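Local coordinates for protein peptidase (Yersinia bercovieri, PDB 5NYW) that is of unknown function but is an ancestral proteasome-type beta-subunit (Anbu) of the Ntn-hydrolase clan, probably related in activity to HslV and 20S beta subunits, at residues L12-D17 with V45-G50; Q56-L61 with G88-E93; L114-Q119 with R126-Y131. One frame throughout, in Å; residues are numbered along the deposited sequence.

Contact 1 (L12-D17 with V45-G50); sequences LAFASD and VVQSAG. Unlike the reference sequence in segment 12-17: A13 (reference Val).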
loop_
_atom_site.group_PDB
_atom_site.type_symbol
_atom_site.label_atom_id
_atom_site.label_comp_id
_atom_site.label_asym_id
_atom_site.label_seq_id
_atom_site.Cartn_x
_atom_site.Cartn_y
_atom_site.Cartn_z
ATOM N N LEU L 12 49.986 -2.796 -3.419
ATOM C CA LEU L 12 49.062 -1.893 -2.744
ATOM C C LEU L 12 49.719 -1.206 -1.551
ATOM O O LEU L 12 50.570 -1.792 -0.876
ATOM C CB LEU L 12 47.819 -2.650 -2.276
ATOM C CG LEU L 12 46.769 -3.140 -3.265
ATOM C CD1 LEU L 12 46.406 -4.540 -2.937
ATOM C CD2 LEU L 12 45.551 -2.275 -3.069
ATOM N N ALA L 13 49.332 0.045 -1.312
ATOM C CA ALA L 13 49.769 0.775 -0.125
ATOM C C ALA L 13 48.554 1.233 0.684
ATOM O O ALA L 13 47.581 1.742 0.126
ATOM C CB ALA L 13 50.661 1.983 -0.516
ATOM N N PHE L 14 48.608 1.057 1.998
ATOM C CA PHE L 14 47.507 1.472 2.872
ATOM C C PHE L 14 47.966 2.397 3.990
ATOM O O PHE L 14 49.038 2.187 4.573
ATOM C CB PHE L 14 46.821 0.257 3.499
ATOM C CG PHE L 14 46.353 -0.758 2.511
ATOM C CD1 PHE L 14 45.090 -0.670 1.958
ATOM C CD2 PHE L 14 47.167 -1.802 2.131
ATOM C CE1 PHE L 14 44.644 -1.604 1.040
ATOM C CE2 PHE L 14 46.718 -2.748 1.214
ATOM C CZ PHE L 14 45.463 -2.646 0.670
ATOM N N ALA L 15 47.154 3.400 4.320
ATOM C CA ALA L 15 47.442 4.219 5.507
ATOM C C ALA L 15 46.181 4.673 6.251
ATOM O O ALA L 15 45.245 5.209 5.655
ATOM C CB ALA L 15 48.261 5.405 5.120
ATOM N N SER L 16 46.178 4.454 7.563
ATOM C CA SER L 16 45.085 4.884 8.417
ATOM C C SER L 16 45.571 5.572 9.680
ATOM O O SER L 16 46.529 5.120 10.319
ATOM C CB SER L 16 44.225 3.684 8.829
ATOM O OG SER L 16 43.571 3.107 7.718
ATOM N N ASP L 17 44.860 6.619 10.088
ATOM C CA ASP L 17 45.118 7.207 11.395
ATOM C C ASP L 17 44.335 6.391 12.430
ATOM O O ASP L 17 43.825 5.315 12.117
ATOM C CB ASP L 17 44.738 8.700 11.446
ATOM C CG ASP L 17 43.260 8.924 11.694
ATOM O OD1 ASP L 17 42.442 8.197 11.101
ATOM O OD2 ASP L 17 42.912 9.809 12.506
ATOM N N VAL L 45 42.611 -6.425 3.155
ATOM C CA VAL L 45 42.683 -5.292 4.079
ATOM C C VAL L 45 41.390 -4.489 4.086
ATOM O O VAL L 45 40.881 -4.101 3.026
ATOM C CB VAL L 45 43.846 -4.339 3.718
ATOM C CG1 VAL L 45 43.874 -3.135 4.654
ATOM C CG2 VAL L 45 45.165 -5.079 3.770
ATOM N N VAL L 46 40.868 -4.234 5.282
ATOM C CA VAL L 46 39.672 -3.416 5.432
ATOM C C VAL L 46 39.964 -2.162 6.248
ATOM O O VAL L 46 40.479 -2.256 7.365
ATOM C CB VAL L 46 38.545 -4.200 6.124
ATOM C CG1 VAL L 46 37.341 -3.304 6.331
ATOM C CG2 VAL L 46 38.163 -5.434 5.306
ATOM N N GLN L 47 39.635 -0.990 5.713
ATOM C CA GLN L 47 39.856 0.244 6.466
ATOM C C GLN L 47 38.549 0.929 6.845
ATOM O O GLN L 47 37.618 0.984 6.038
ATOM C CB GLN L 47 40.732 1.197 5.659
ATOM C CG GLN L 47 42.183 0.752 5.545
ATOM C CD GLN L 47 42.930 1.532 4.474
ATOM O OE1 GLN L 47 42.613 1.433 3.285
ATOM N NE2 GLN L 47 43.916 2.322 4.889
ATOM N N SER L 48 38.498 1.497 8.049
ATOM C CA SER L 48 37.242 2.009 8.579
ATOM C C SER L 48 37.236 3.506 8.802
ATOM O O SER L 48 38.214 4.100 9.290
ATOM C CB SER L 48 36.881 1.330 9.904
ATOM O OG SER L 48 36.783 -0.066 9.761
ATOM N N ALA L 49 36.082 4.078 8.461
ATOM C CA ALA L 49 35.731 5.461 8.707
ATOM C C ALA L 49 34.228 5.571 8.959
ATOM O O ALA L 49 33.455 4.704 8.570
ATOM C CB ALA L 49 36.121 6.310 7.541
ATOM N N GLY L 50 33.819 6.637 9.623
ATOM C CA GLY L 50 32.426 6.846 9.916
ATOM C C GLY L 50 32.138 6.303 11.289
ATOM O O GLY L 50 33.058 6.162 12.099
#
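The apolar part of this contact is made by F14 and V45, whose side chains approach from opposite directions across the gap between two sheets. V45 lies over one face of the F14 ring with both methyls: CG1 forms a CH-pi contact 4.0 Å from the ring centroid, almost straight above the face, while V45 CG2 comes to 3.8 Å from F14 CE2. With CG1 anti to the backbone N, the valine spreads its two branches over the ring. L33 touches both residues.

The polar part belongs to Q47. Its OE1 meets the F14 ring at the edge, 3.5 Å from CD1, with the amide plane turned 84° against the ring. Q47 NE2 donates a hydrogen bond to S16 OG over 3.0 Å, bent to 146° at the hydrogen and with the hydroxyl somewhat out of the amide plane. NE2 also bonds to V4 O, and S16 OG to K32 O, so this buried amide and hydroxyl are tied to strand 2-7 and to the loop ahead of strand 33-38 as well as to each other.

The strand segments run at 32° with axes 8.5 Å apart, too far for backbone pairing. They belong to different antiparallel sheets stacked face to face, the central beta sandwich of the alpha-beta-beta-alpha fold of proteasome beta-type subunits and other Ntn hydrolases.

Contact 2 (Q56-L61 with G88-E93); sequences QSIVSL and GETVRE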
loop_
_atom_site.group_PDB
_atom_site.type_symbol
_atom_site.label_atom_id
_atom_site.label_comp_id
_atom_site.label_asym_id
_atom_site.label_seq_id
_atom_site.Cartn_x
_atom_site.Cartn_y
_atom_site.Cartn_z
ATOM N N GLN L 56 32.919 -1.360 13.643
ATOM C CA GLN L 56 33.381 -2.423 14.536
ATOM C C GLN L 56 32.477 -3.651 14.439
ATOM O O GLN L 56 32.981 -4.774 14.437
ATOM C CB GLN L 56 33.436 -1.976 16.008
ATOM C CG GLN L 56 34.750 -1.430 16.527
ATOM C CD GLN L 56 34.715 -1.269 18.046
ATOM O OE1 GLN L 56 33.654 -1.332 18.642
ATOM N NE2 GLN L 56 35.876 -1.110 18.672
ATOM N N SER L 57 31.159 -3.450 14.340
ATOM C CA SER L 57 30.250 -4.590 14.197
ATOM C C SER L 57 30.500 -5.283 12.880
ATOM O O SER L 57 30.540 -6.506 12.822
ATOM C CB SER L 57 28.767 -4.177 14.289
ATOM O OG SER L 57 28.276 -4.231 15.626
ATOM N N ILE L 58 30.698 -4.498 11.829
ATOM C CA ILE L 58 30.965 -5.049 10.509
ATOM C C ILE L 58 32.208 -5.928 10.568
ATOM O O ILE L 58 32.160 -7.107 10.216
ATOM C CB ILE L 58 31.148 -3.915 9.459
ATOM C CG1 ILE L 58 29.818 -3.198 9.246
ATOM C CG2 ILE L 58 31.642 -4.461 8.133
ATOM C CD1 ILE L 58 29.934 -1.929 8.486
ATOM N N VAL L 59 33.300 -5.375 11.083
ATOM C CA VAL L 59 34.530 -6.136 11.223
ATOM C C VAL L 59 34.343 -7.343 12.158
ATOM O O VAL L 59 34.756 -8.455 11.828
ATOM C CB VAL L 59 35.668 -5.250 11.740
ATOM C CG1 VAL L 59 36.859 -6.097 12.164
ATOM C CG2 VAL L 59 36.075 -4.238 10.676
ATOM N N SER L 60 33.666 -7.152 13.286
ATOM C CA SER L 60 33.475 -8.257 14.215
ATOM C C SER L 60 32.654 -9.382 13.571
ATOM O O SER L 60 33.004 -10.551 13.722
ATOM C CB SER L 60 32.802 -7.772 15.501
ATOM O OG SER L 60 33.711 -7.093 16.349
ATOM N N LEU L 61 31.593 -9.034 12.838
ATOM C CA LEU L 61 30.762 -10.031 12.162
ATOM C C LEU L 61 31.542 -10.773 11.067
ATOM O O LEU L 61 31.352 -11.968 10.880
ATOM C CB LEU L 61 29.487 -9.403 11.571
ATOM C CG LEU L 61 28.302 -9.053 12.490
ATOM C CD1 LEU L 61 27.179 -8.411 11.698
ATOM C CD2 LEU L 61 27.778 -10.257 13.270
ATOM N N GLY L 88 29.357 -5.308 1.420
ATOM C CA GLY L 88 28.166 -4.524 1.188
ATOM C C GLY L 88 26.966 -5.091 1.921
ATOM O O GLY L 88 26.177 -4.332 2.495
ATOM N N GLU L 89 26.835 -6.421 1.904
ATOM C CA GLU L 89 25.757 -7.112 2.603
ATOM C C GLU L 89 25.901 -6.938 4.108
ATOM O O GLU L 89 24.907 -6.732 4.812
ATOM C CB GLU L 89 25.730 -8.610 2.238
ATOM C CG GLU L 89 25.333 -8.873 0.794
ATOM C CD GLU L 89 25.549 -10.307 0.361
ATOM O OE1 GLU L 89 26.016 -11.111 1.193
ATOM O OE2 GLU L 89 25.290 -10.615 -0.828
ATOM N N THR L 90 27.139 -7.014 4.598
ATOM C CA THR L 90 27.389 -6.890 6.030
ATOM C C THR L 90 27.165 -5.425 6.472
ATOM O O THR L 90 26.760 -5.173 7.609
ATOM C CB THR L 90 28.812 -7.338 6.406
ATOM O OG1 THR L 90 29.138 -8.542 5.714
ATOM C CG2 THR L 90 28.916 -7.559 7.911
ATOM N N VAL L 91 27.493 -4.469 5.597
ATOM C CA VAL L 91 27.186 -3.061 5.851
ATOM C C VAL L 91 25.680 -2.788 6.010
ATOM O O VAL L 91 25.263 -2.188 7.008
ATOM C CB VAL L 91 27.735 -2.150 4.746
ATOM C CG1 VAL L 91 27.118 -0.782 4.860
ATOM C CG2 VAL L 91 29.252 -2.063 4.839
ATOM N N ARG L 92 24.871 -3.248 5.053
ATOM C CA ARG L 92 23.408 -3.069 5.112
ATOM C C ARG L 92 22.782 -3.777 6.320
ATOM O O ARG L 92 21.884 -3.235 6.961
ATOM C CB ARG L 92 22.732 -3.572 3.822
ATOM C CG ARG L 92 22.909 -2.659 2.616
ATOM C CD ARG L 92 22.102 -3.095 1.357
ATOM N NE ARG L 92 22.561 -4.346 0.737
ATOM C CZ ARG L 92 23.438 -4.406 -0.274
ATOM N NH1 ARG L 92 23.999 -3.290 -0.753
ATOM N NH2 ARG L 92 23.792 -5.582 -0.789
ATOM N N GLU L 93 23.270 -4.978 6.627
ATOM C CA GLU L 93 22.788 -5.761 7.767
ATOM C C GLU L 93 22.940 -5.026 9.094
ATOM O O GLU L 93 22.025 -4.998 9.919
ATOM C CB GLU L 93 23.545 -7.084 7.849
ATOM C CG GLU L 93 23.258 -7.877 9.099
ATOM C CD GLU L 93 24.190 -9.073 9.254
ATOM O OE1 GLU L 93 24.076 -9.789 10.267
ATOM O OE2 GLU L 93 25.059 -9.288 8.385
#
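I58 and L61, one turn apart on helix 52-65, meet T90, V91 and E93 of helix 80-98. I58 reaches across with its longer branch: with CG1 anti to the carbonyl carbon (chi1 -68°) and chi2 extended at 168°, its CD1 arrives 3.7 Å from V91 CG2. V91 directs its CB away from the other helix, yet the CG2 branch still meets this methyl. The shorter branch of I58, CG2, faces the methyl of T90, the two CG2 atoms lying 4.1 Å apart, and the side chains cross at an oblique angle.

T90 divides its branches by polarity. Its methyl is directed at I58 and also reaches L61 CB at 4.1 Å, whereas OG1 hydrogen-bonds to L86 O within its own helix. The CA atoms of I58 and T90, 6.0 Å apart, are the nearest pair between the two segments. The segments cross at 128° with axes 9.4 Å apart. The two helices form one outer layer of the four-layered alpha-beta-beta-alpha architecture of proteasome beta-type subunits; I58 and V91 both also touch C112 and L114 of the underlying sheet.

Towards the more open side, L61 and E93 approach from opposite directions. L61 CD1 lies 3.7 Å from E93 OE1, a van der Waals contact against the carboxylate. The E93 chain is extended throughout, which carries its carboxylate across to the leucine, and OE1 forms a salt bridge with R65. Y81 of a neighbouring subunit also packs on S60 and L61, and its OH hydrogen-bonds to S57 OG.

Contact 3 (L114-Q119 with R126-Y131); sequences LLLGGQ and RLFHIY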
loop_
_atom_site.group_PDB
_atom_site.type_symbol
_atom_site.label_atom_id
_atom_site.label_comp_id
_atom_site.label_asym_id
_atom_site.label_seq_id
_atom_site.Cartn_x
_atom_site.Cartn_y
_atom_site.Cartn_z
ATOM N N LEU L 114 33.965 2.183 3.828
ATOM C CA LEU L 114 35.043 1.225 3.984
ATOM C C LEU L 114 35.924 1.171 2.753
ATOM O O LEU L 114 35.460 1.445 1.644
ATOM C CB LEU L 114 34.491 -0.174 4.274
ATOM C CG LEU L 114 33.563 -0.292 5.476
ATOM C CD1 LEU L 114 33.062 -1.692 5.571
ATOM C CD2 LEU L 114 34.333 0.050 6.707
ATOM N N LEU L 115 37.195 0.822 2.959
ATOM C CA LEU L 115 38.080 0.458 1.856
ATOM C C LEU L 115 38.457 -1.023 1.995
ATOM O O LEU L 115 38.687 -1.532 3.104
ATOM C CB LEU L 115 39.327 1.345 1.817
ATOM C CG LEU L 115 39.078 2.833 1.539
ATOM C CD1 LEU L 115 40.373 3.568 1.348
ATOM C CD2 LEU L 115 38.162 3.050 0.348
ATOM N N LEU L 116 38.457 -1.710 0.860
ATOM C CA LEU L 116 38.795 -3.121 0.773
ATOM C C LEU L 116 39.809 -3.329 -0.311
ATOM O O LEU L 116 39.546 -3.013 -1.461
ATOM C CB LEU L 116 37.559 -3.954 0.472
ATOM C CG LEU L 116 37.776 -5.411 0.059
ATOM C CD1 LEU L 116 38.289 -6.263 1.223
ATOM C CD2 LEU L 116 36.479 -5.963 -0.516
ATOM N N GLY L 117 40.980 -3.836 0.043
ATOM C CA GLY L 117 42.017 -4.007 -0.951
ATOM C C GLY L 117 42.827 -5.248 -0.704
ATOM O O GLY L 117 42.927 -5.722 0.424
ATOM N N GLY L 118 43.427 -5.781 -1.754
ATOM C CA GLY L 118 44.284 -6.929 -1.570
ATOM C C GLY L 118 44.344 -7.854 -2.753
ATOM O O GLY L 118 44.090 -7.451 -3.906
ATOM N N GLN L 119 44.657 -9.114 -2.462
ATOM C CA GLN L 119 44.813 -10.098 -3.519
ATOM C C GLN L 119 44.357 -11.456 -3.026
ATOM O O GLN L 119 44.689 -11.863 -1.908
ATOM C CB GLN L 119 46.270 -10.164 -3.974
ATOM C CG GLN L 119 46.492 -10.934 -5.250
ATOM C CD GLN L 119 47.948 -10.928 -5.682
ATOM O OE1 GLN L 119 48.841 -10.675 -4.871
ATOM N NE2 GLN L 119 48.194 -11.175 -6.972
ATOM N N ARG L 126 43.257 -5.977 -6.312
ATOM C CA ARG L 126 41.990 -5.267 -6.457
ATOM C C ARG L 126 41.731 -4.393 -5.232
ATOM O O ARG L 126 42.101 -4.745 -4.114
ATOM C CB ARG L 126 40.840 -6.249 -6.687
ATOM C CG ARG L 126 41.051 -7.103 -7.912
ATOM C CD ARG L 126 39.868 -7.995 -8.249
ATOM N NE ARG L 126 38.781 -7.267 -8.896
ATOM C CZ ARG L 126 37.705 -7.853 -9.408
ATOM N NH1 ARG L 126 37.596 -9.178 -9.363
ATOM N NH2 ARG L 126 36.754 -7.126 -9.991
ATOM N N LEU L 127 41.124 -3.234 -5.464
ATOM C CA LEU L 127 40.841 -2.252 -4.414
ATOM C C LEU L 127 39.437 -1.676 -4.588
ATOM O O LEU L 127 39.098 -1.242 -5.682
ATOM C CB LEU L 127 41.872 -1.124 -4.447
ATOM C CG LEU L 127 41.618 0.097 -3.556
ATOM C CD1 LEU L 127 41.610 -0.295 -2.098
ATOM C CD2 LEU L 127 42.623 1.225 -3.831
ATOM N N PHE L 128 38.626 -1.685 -3.526
ATOM C CA PHE L 128 37.242 -1.182 -3.579
ATOM C C PHE L 128 36.949 -0.113 -2.537
ATOM O O PHE L 128 37.564 -0.071 -1.458
ATOM C CB PHE L 128 36.183 -2.299 -3.375
ATOM C CG PHE L 128 36.169 -3.367 -4.454
ATOM C CD1 PHE L 128 37.166 -4.336 -4.526
ATOM C CD2 PHE L 128 35.198 -3.346 -5.442
ATOM C CE1 PHE L 128 37.152 -5.302 -5.519
ATOM C CE2 PHE L 128 35.194 -4.288 -6.445
ATOM C CZ PHE L 128 36.172 -5.271 -6.486
ATOM N N HIS L 129 36.000 0.756 -2.873
ATOM C CA HIS L 129 35.408 1.674 -1.910
ATOM C C HIS L 129 33.947 1.282 -1.697
ATOM O O HIS L 129 33.149 1.417 -2.615
ATOM C CB HIS L 129 35.549 3.139 -2.399
ATOM C CG HIS L 129 34.826 4.150 -1.557
ATOM N ND1 HIS L 129 34.906 5.509 -1.801
ATOM C CD2 HIS L 129 33.989 4.019 -0.501
ATOM C CE1 HIS L 129 34.171 6.161 -0.924
ATOM N NE2 HIS L 129 33.594 5.277 -0.125
ATOM N N ILE L 130 33.599 0.836 -0.485
ATOM C CA ILE L 130 32.218 0.455 -0.147
ATOM C C ILE L 130 31.482 1.633 0.501
ATOM O O ILE L 130 31.956 2.200 1.478
ATOM C CB ILE L 130 32.144 -0.778 0.825
ATOM C CG1 ILE L 130 32.813 -2.026 0.228
ATOM C CG2 ILE L 130 30.698 -1.161 1.136
ATOM C CD1 ILE L 130 34.282 -2.157 0.517
ATOM N N TYR L 131 30.303 1.957 -0.027
ATOM C CA TYR L 131 29.486 3.085 0.413
ATOM C C TYR L 131 28.491 2.652 1.493
ATOM O O TYR L 131 28.295 1.448 1.687
ATOM C CB TYR L 131 28.708 3.664 -0.771
ATOM C CG TYR L 131 29.512 4.270 -1.896
ATOM C CD1 TYR L 131 30.157 5.495 -1.746
ATOM C CD2 TYR L 131 29.589 3.633 -3.129
ATOM C CE1 TYR L 131 30.873 6.044 -2.781
ATOM C CE2 TYR L 131 30.294 4.178 -4.160
ATOM C CZ TYR L 131 30.934 5.380 -3.985
ATOM O OH TYR L 131 31.629 5.924 -5.031
#
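L116 and I130 pack diagonally across an antiparallel beta hairpin, strands 112-120 and 126-130, within a central sheet of this proteasome-type fold. The I130 CD1 methyl lies 3.7 Å from L116 CB, on the face that also carries L114 and F128. In the hydrogen-bonded pair L116-F128, L116 projects CG anti to its own N (chi1 167°), and its CD2 stands 4.4 Å from F128 CD1. The F128 ring turns an edge to L116 O, while its plane meets the ring of F136 at about 85°. M80 and L87 of helix 80-98 touch F128 and I130 respectively, so this face looks into the helix layer.

The other face carries L115, L127 and H129. L115 leans obliquely on H129, its CD2 3.8 Å from H129 CB; the imidazole NE2 is hydrogen-bonded to N113 OD1. Across from L127 stands G117, and in place of a side chain there the leucine lays its own CD1 3.9 Å from G117 CA.

Six backbone hydrogen bonds join the strands, two for each of the pairs L114-I130, L116-F128 and G118-R126. R126 leads its guanidinium away from the hairpin to a salt bridge with E138. L116 O accepts the hydrogen bond of F128 N at 2.6 Å, and the L127 CD1 methyl packs against the same oxygen at 3.5 Å.

In the fold
Contacts 1 and 3 meet where strand 42-50 pairs with strand 112-120, Q47 N lying 2.8 Å from L115 O, a probable hydrogen bond. Contact 1, between the two sheets, is at the heart of the chain; contact 3, about 9 Å off between centres, lies within one sheet, on the strands beside 42-50. Contact 2 rests on the other face of that sheet, its centre about 14 Å from that of contact 3; L114 CD1 touches V91 CG2 (3.9 Å). The side chain of L61 is about 5 Å from a bound sulfate, probably from the crystallisation liquor. At contact 1, D17 OD2 makes a weak hydrogen bond to N of T1, the probable nucleophile position in this family.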